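Local atomic coordinates of proline dipeptidase (Streptococcus agalactiae, PDB entry 3OOO), a protein that is probably a manganese-dependent hydrolase of the peptidase M24B family, present here as its creatinase/prolidase-type N-terminal domain alone. Residues D52-V57 with P70-G75; V57-V62 with G75-E80. One frame throughout, in Å; residues are numbered along the deposited sequence. Where two conformers were deposited one is given.

In the fold
Both contacts join strand 54-58 to strand 73-76, the parallel pair at one margin of the domain's mixed sheet, and they follow one another along it, sharing Val57 and Gly75. Interaction 1 is the larger and more central: three backbone hydrogen bonds and aromatic side chains on both faces of the pair. Interaction 2 lies farther from the centre of the chain, where the strands give out; it buries less than half as much surface and relies on a few backbone contacts, a glycine and small apolar groups. Phe56 of interaction 1 meets Tyr76 of interaction 2, so one aromatic cluster spans both, and helix 62-68 connects the strands in each case.

Interaction 1 (D52-V57 with P70-G75); sequences DPILFV and PFPVFG
CB of Pro53 sits over the centre of the Phe71 ring, 3.9 Å from its centroid and 7° off the ring normal, a CH-pi contact in which the two side chains cross at about a right angle. CB of Leu55 meets the edge of the same ring, approaching CE1 in plane. Phe71 holds its CG between the backbone N and the carbonyl carbon (chi1 47°), which places the ring under Pro53 CB and beside Leu55 CB. Pro53 O is enclosed here as well, 3.2 Å from Phe71 CD1, and has no hydrogen-bond partner.

Beyond this point the backbones pair. Leu55 is gripped twice, its N donating to Pro72 O at 2.9 Å, its O accepting from Phe74 N at 2.9 Å. Val57 N then bonds Phe74 O at 3.0 Å, extending the ladder.

Phe56 and Phe74 come together on the face of the pair opposite Leu55 and Val73. CD1 of Phe56 reaches 3.2 Å from Phe74 CE1, over the rim of the Phe74 ring, with the planes inclined at 43°. Ile54 CG2 touches the edge of Phe74, 3.6 Å from CE2.

Helix 82-89 packs on this aromatic face through Ile86 against Phe56 and Asn89 against Phe74. On the face of Leu55 and Val73, Ala65 of helix 62-68 touches both side chains, while backbone bonds from Ile54 to Phe46 and from Phe56 to Phe44 tie the strand to its other neighbour. Strand 54-58, helix 62-68 and the parallel strand 73-76 form a beta-alpha-beta crossover in the mixed sheet of the creatinase/prolidase N-terminal domain.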
loop_
_atom_site.group_PDB
_atom_site.type_symbol
_atom_site.label_atom_id
_atom_site.label_comp_id
_atom_site.label_asym_id
_atom_site.label_seq_id
_atom_site.Cartn_x
_atom_site.Cartn_y
_atom_site.Cartn_z
ATOM N N ASP A 52 -14.050 -22.716 -6.008
ATOM C CA ASP A 52 -12.646 -22.660 -6.395
ATOM C C ASP A 52 -12.162 -21.216 -6.489
ATOM O O ASP A 52 -12.955 -20.317 -6.778
ATOM C CB ASP A 52 -12.417 -23.373 -7.727
ATOM C CG ASP A 52 -12.235 -24.864 -7.554
ATOM O OD1 ASP A 52 -11.166 -25.279 -7.052
ATOM O OD2 ASP A 52 -13.160 -25.612 -7.919
ATOM N N PRO A 53 -10.859 -20.987 -6.232
ATOM C CA PRO A 53 -10.298 -19.641 -6.358
ATOM C C PRO A 53 -10.395 -19.117 -7.782
ATOM O O PRO A 53 -10.580 -19.894 -8.722
ATOM C CB PRO A 53 -8.819 -19.827 -6.003
ATOM C CG PRO A 53 -8.729 -21.112 -5.301
ATOM C CD PRO A 53 -9.849 -21.965 -5.789
ATOM N N ILE A 54 -10.272 -17.802 -7.930
ATOM C CA ILE A 54 -10.249 -17.164 -9.240
ATOM C C ILE A 54 -9.062 -16.217 -9.286
ATOM O O ILE A 54 -8.892 -15.388 -8.395
ATOM C CB ILE A 54 -11.566 -16.397 -9.522
ATOM C CG1 ILE A 54 -12.757 -17.357 -9.439
ATOM C CG2 ILE A 54 -11.510 -15.713 -10.896
ATOM C CD1 ILE A 54 -14.104 -16.712 -9.615
ATOM N N LEU A 55 -8.243 -16.352 -10.325
ATOM C CA LEU A 55 -7.062 -15.516 -10.494
ATOM C C LEU A 55 -7.281 -14.465 -11.582
ATOM O O LEU A 55 -7.722 -14.786 -12.683
ATOM C CB LEU A 55 -5.846 -16.402 -10.803
ATOM C CG LEU A 55 -4.514 -15.740 -11.149
ATOM C CD1 LEU A 55 -4.021 -14.854 -10.033
ATOM C CD2 LEU A 55 -3.483 -16.797 -11.453
ATOM N N PHE A 56 -7.000 -13.208 -11.245
ATOM C CA PHE A 56 -7.111 -12.086 -12.175
ATOM C C PHE A 56 -5.714 -11.560 -12.444
ATOM O O PHE A 56 -4.994 -11.266 -11.504
ATOM C CB PHE A 56 -7.983 -10.988 -11.547
ATOM C CG PHE A 56 -8.151 -9.753 -12.406
ATOM C CD1 PHE A 56 -8.806 -9.819 -13.628
ATOM C CD2 PHE A 56 -7.687 -8.517 -11.966
ATOM C CE1 PHE A 56 -8.982 -8.681 -14.409
ATOM C CE2 PHE A 56 -7.854 -7.370 -12.746
ATOM C CZ PHE A 56 -8.511 -7.451 -13.965
ATOM N N VAL A 57 -5.338 -11.438 -13.714
ATOM C CA VAL A 57 -3.994 -10.977 -14.086
ATOM C C VAL A 57 -4.054 -10.034 -15.282
ATOM O O VAL A 57 -5.080 -9.956 -15.948
ATOM C CB VAL A 57 -3.041 -12.163 -14.435
ATOM C CG1 VAL A 57 -2.675 -12.955 -13.189
ATOM C CG2 VAL A 57 -3.643 -13.067 -15.518
ATOM N N PRO A 70 -5.210 -24.598 -11.959
ATOM C CA PRO A 70 -6.305 -25.388 -12.521
ATOM C C PRO A 70 -7.680 -24.724 -12.416
ATOM O O PRO A 70 -8.656 -25.231 -12.980
ATOM C CB PRO A 70 -6.272 -26.656 -11.668
ATOM C CG PRO A 70 -5.813 -26.178 -10.330
ATOM C CD PRO A 70 -4.858 -25.040 -10.593
ATOM N N PHE A 71 -7.747 -23.604 -11.700
ATOM C CA PHE A 71 -9.001 -22.892 -11.462
ATOM C C PHE A 71 -9.148 -21.678 -12.396
ATOM O O PHE A 71 -8.207 -21.350 -13.128
ATOM C CB PHE A 71 -9.100 -22.502 -9.980
ATOM C CG PHE A 71 -7.850 -21.874 -9.420
ATOM C CD1 PHE A 71 -7.555 -20.536 -9.668
ATOM C CD2 PHE A 71 -6.986 -22.612 -8.613
ATOM C CE1 PHE A 71 -6.412 -19.946 -9.138
ATOM C CE2 PHE A 71 -5.834 -22.026 -8.072
ATOM C CZ PHE A 71 -5.549 -20.692 -8.334
ATOM N N PRO A 72 -10.322 -21.013 -12.390
ATOM C CA PRO A 72 -10.554 -19.954 -13.384
ATOM C C PRO A 72 -9.564 -18.794 -13.347
ATOM O O PRO A 72 -9.143 -18.350 -12.275
ATOM C CB PRO A 72 -11.964 -19.461 -13.053
ATOM C CG PRO A 72 -12.623 -20.653 -12.440
ATOM C CD PRO A 72 -11.550 -21.299 -11.620
ATOM N N VAL A 73 -9.200 -18.330 -14.538
ATOM C CA VAL A 73 -8.306 -17.197 -14.717
ATOM C C VAL A 73 -8.969 -16.223 -15.680
ATOM O O VAL A 73 -9.553 -16.636 -16.682
ATOM C CB VAL A 73 -6.951 -17.634 -15.332
ATOM C CG1 VAL A 73 -6.041 -16.430 -15.598
ATOM C CG2 VAL A 73 -6.240 -18.640 -14.438
ATOM N N PHE A 74 -8.905 -14.931 -15.367
ATOM C CA PHE A 74 -9.299 -13.912 -16.337
ATOM C C PHE A 74 -8.352 -12.725 -16.283
ATOM O O PHE A 74 -7.536 -12.614 -15.374
ATOM C CB PHE A 74 -10.787 -13.517 -16.216
ATOM C CG PHE A 74 -11.131 -12.706 -14.994
ATOM C CD1 PHE A 74 -11.579 -11.386 -15.131
ATOM C CD2 PHE A 74 -11.059 -13.258 -13.717
ATOM C CE1 PHE A 74 -11.928 -10.622 -14.015
ATOM C CE2 PHE A 74 -11.394 -12.492 -12.588
ATOM C CZ PHE A 74 -11.838 -11.178 -12.741
ATOM N N GLY A 75 -8.448 -11.859 -17.282
ATOM C CA GLY A 75 -7.514 -10.761 -17.396
ATOM C C GLY A 75 -8.102 -9.531 -18.036
ATOM O O GLY A 75 -9.281 -9.500 -18.403
#

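Interaction 2 (V57-V62 with G75-E80); sequences VPALEV and GYIDSE
Gly75 CA lies 2.9 Å from Val57 O. On the helix side, CG2 of Val62 packs 3.7 Å from the same CA. The glycine thus has the carbonyl oxygen and the valine methyl against it at once, and this is the tight part of the contact. Beta pairing is already failing here: Tyr76 N reaches Val57 O only through a weak, bent bond of 3.4 Å. The next link is firmer, Ala59 N to Tyr76 O at 2.9 Å, although the donor stands 47° above the carbonyl plane rather than on a lone pair.

Tyr76 carries its CG between the backbone N and the carbonyl carbon (chi1 77°), and its ring swings back beside Pro58, CE2 lying 3.9 Å from Pro58 CA. Its hydroxyl is hydrogen-bonded to Gln42 N, while Pro82 and Lys85 of helix 82-89 pack against the side chain.

The two strands part at the end of the parallel pair in a beta-alpha-beta unit: residues 58-62 turn into helix 62-68, while Ile77 to Glu80 make a type I beta turn that leads to helix 82-89.

Toward solvent the contact thins to a pair of methyl groups, Ala59 CB and CG2 of the exposed Ile77, 3.6 Å apart. Past them the turn is braced from within, since Ile77 N donates to Glu80 OE1 at 2.9 Å, meeting the carboxylate on its anti side.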
loop_
_atom_site.group_PDB
_atom_site.type_symbol
_atom_site.label_atom_id
_atom_site.label_comp_id
_atom_site.label_asym_id
_atom_site.label_seq_id
_atom_site.Cartn_x
_atom_site.Cartn_y
_atom_site.Cartn_z
ATOM N N VAL A 57 -5.338 -11.438 -13.714
ATOM C CA VAL A 57 -3.994 -10.977 -14.086
ATOM C C VAL A 57 -4.054 -10.034 -15.282
ATOM O O VAL A 57 -5.080 -9.956 -15.948
ATOM C CB VAL A 57 -3.041 -12.163 -14.435
ATOM C CG1 VAL A 57 -2.675 -12.955 -13.189
ATOM C CG2 VAL A 57 -3.643 -13.067 -15.518
ATOM N N PRO A 58 -2.954 -9.317 -15.571
ATOM C CA PRO A 58 -2.942 -8.595 -16.844
ATOM C C PRO A 58 -3.087 -9.578 -18.001
ATOM O O PRO A 58 -2.627 -10.724 -17.904
ATOM C CB PRO A 58 -1.559 -7.937 -16.864
ATOM C CG PRO A 58 -1.168 -7.842 -15.433
ATOM C CD PRO A 58 -1.737 -9.060 -14.779
ATOM N N ALA A 59 -3.731 -9.139 -19.080
ATOM C CA ALA A 59 -4.054 -10.028 -20.204
ATOM C C ALA A 59 -2.853 -10.778 -20.764
ATOM O O ALA A 59 -2.973 -11.928 -21.192
ATOM C CB ALA A 59 -4.752 -9.260 -21.312
ATOM N N LEU A 60 -1.694 -10.133 -20.751
ATOM C CA LEU A 60 -0.501 -10.777 -21.282
ATOM C C LEU A 60 -0.066 -11.996 -20.477
ATOM O O LEU A 60 0.646 -12.853 -21.004
ATOM C CB LEU A 60 0.638 -9.771 -21.417
ATOM C CG LEU A 60 0.463 -8.909 -22.673
ATOM C CD1 LEU A 60 1.449 -7.764 -22.672
ATOM C CD2 LEU A 60 0.609 -9.741 -23.943
ATOM N N GLU A 61 -0.530 -12.082 -19.227
ATOM C CA GLU A 61 -0.141 -13.168 -18.322
ATOM C C GLU A 61 -1.184 -14.280 -18.230
ATOM O O GLU A 61 -0.956 -15.287 -17.567
ATOM C CB GLU A 61 0.137 -12.624 -16.919
ATOM C CG GLU A 61 1.331 -11.686 -16.821
ATOM C CD GLU A 61 2.658 -12.403 -16.959
ATOM O OE1 GLU A 61 2.702 -13.461 -17.624
ATOM O OE2 GLU A 61 3.658 -11.900 -16.404
ATOM N N VAL A 62 -2.324 -14.100 -18.891
ATOM C CA VAL A 62 -3.409 -15.082 -18.795
ATOM C C VAL A 62 -2.990 -16.489 -19.229
ATOM O O VAL A 62 -3.270 -17.455 -18.526
ATOM C CB VAL A 62 -4.693 -14.615 -19.541
ATOM C CG1 VAL A 62 -5.724 -15.736 -19.635
ATOM C CG2 VAL A 62 -5.312 -13.427 -18.831
ATOM N N GLY A 75 -8.448 -11.859 -17.282
ATOM C CA GLY A 75 -7.514 -10.761 -17.396
ATOM C C GLY A 75 -8.102 -9.531 -18.036
ATOM O O GLY A 75 -9.281 -9.500 -18.403
ATOM N N TYR A 76 -7.259 -8.515 -18.170
ATOM C CA TYR A 76 -7.661 -7.254 -18.769
ATOM C C TYR A 76 -6.525 -6.678 -19.603
ATOM O O TYR A 76 -5.361 -6.783 -19.230
ATOM C CB TYR A 76 -8.107 -6.261 -17.686
ATOM C CG TYR A 76 -6.978 -5.610 -16.908
ATOM C CD1 TYR A 76 -6.701 -4.253 -17.055
ATOM C CD2 TYR A 76 -6.182 -6.354 -16.037
ATOM C CE1 TYR A 76 -5.665 -3.645 -16.346
ATOM C CE2 TYR A 76 -5.146 -5.760 -15.324
ATOM C CZ TYR A 76 -4.895 -4.410 -15.486
ATOM O OH TYR A 76 -3.872 -3.829 -14.785
ATOM N N ILE A 77 -6.882 -6.102 -20.747
ATOM C CA ILE A 77 -5.927 -5.363 -21.567
ATOM C C ILE A 77 -5.860 -3.918 -21.073
ATOM O O ILE A 77 -6.699 -3.480 -20.280
ATOM C CB ILE A 77 -6.242 -5.448 -23.090
ATOM C CG1 ILE A 77 -7.606 -4.834 -23.430
ATOM C CG2 ILE A 77 -6.155 -6.893 -23.580
ATOM C CD1 ILE A 77 -7.828 -4.661 -24.942
ATOM N N ASP A 78 -4.857 -3.179 -21.535
ATOM C CA ASP A 78 -4.574 -1.861 -20.965
ATOM C C ASP A 78 -5.659 -0.813 -21.192
ATOM O O ASP A 78 -5.752 0.161 -20.445
ATOM C CB ASP A 78 -3.220 -1.346 -21.450
ATOM C CG ASP A 78 -2.057 -2.072 -20.805
ATOM O OD1 ASP A 78 -2.245 -2.705 -19.738
ATOM O OD2 ASP A 78 -0.941 -1.994 -21.363
ATOM N N SER A 79 -6.463 -1.016 -22.229
ATOM C CA SER A 79 -7.579 -0.121 -22.524
ATOM C C SER A 79 -8.810 -0.389 -21.656
ATOM O O SER A 79 -9.774 0.386 -21.684
ATOM C CB SER A 79 -7.952 -0.201 -24.000
ATOM O OG SER A 79 -8.318 -1.512 -24.372
ATOM N N GLU A 80 -8.777 -1.475 -20.886
ATOM C CA GLU A 80 -9.888 -1.831 -20.007
ATOM C C GLU A 80 -9.662 -1.354 -18.580
ATOM O O GLU A 80 -8.538 -1.368 -18.072
ATOM C CB GLU A 80 -10.113 -3.349 -20.006
ATOM C CG GLU A 80 -10.616 -3.900 -21.326
ATOM C CD GLU A 80 -10.749 -5.406 -21.330
ATOM O OE1 GLU A 80 -9.794 -6.101 -20.934
ATOM O OE2 GLU A 80 -11.811 -5.901 -21.754
#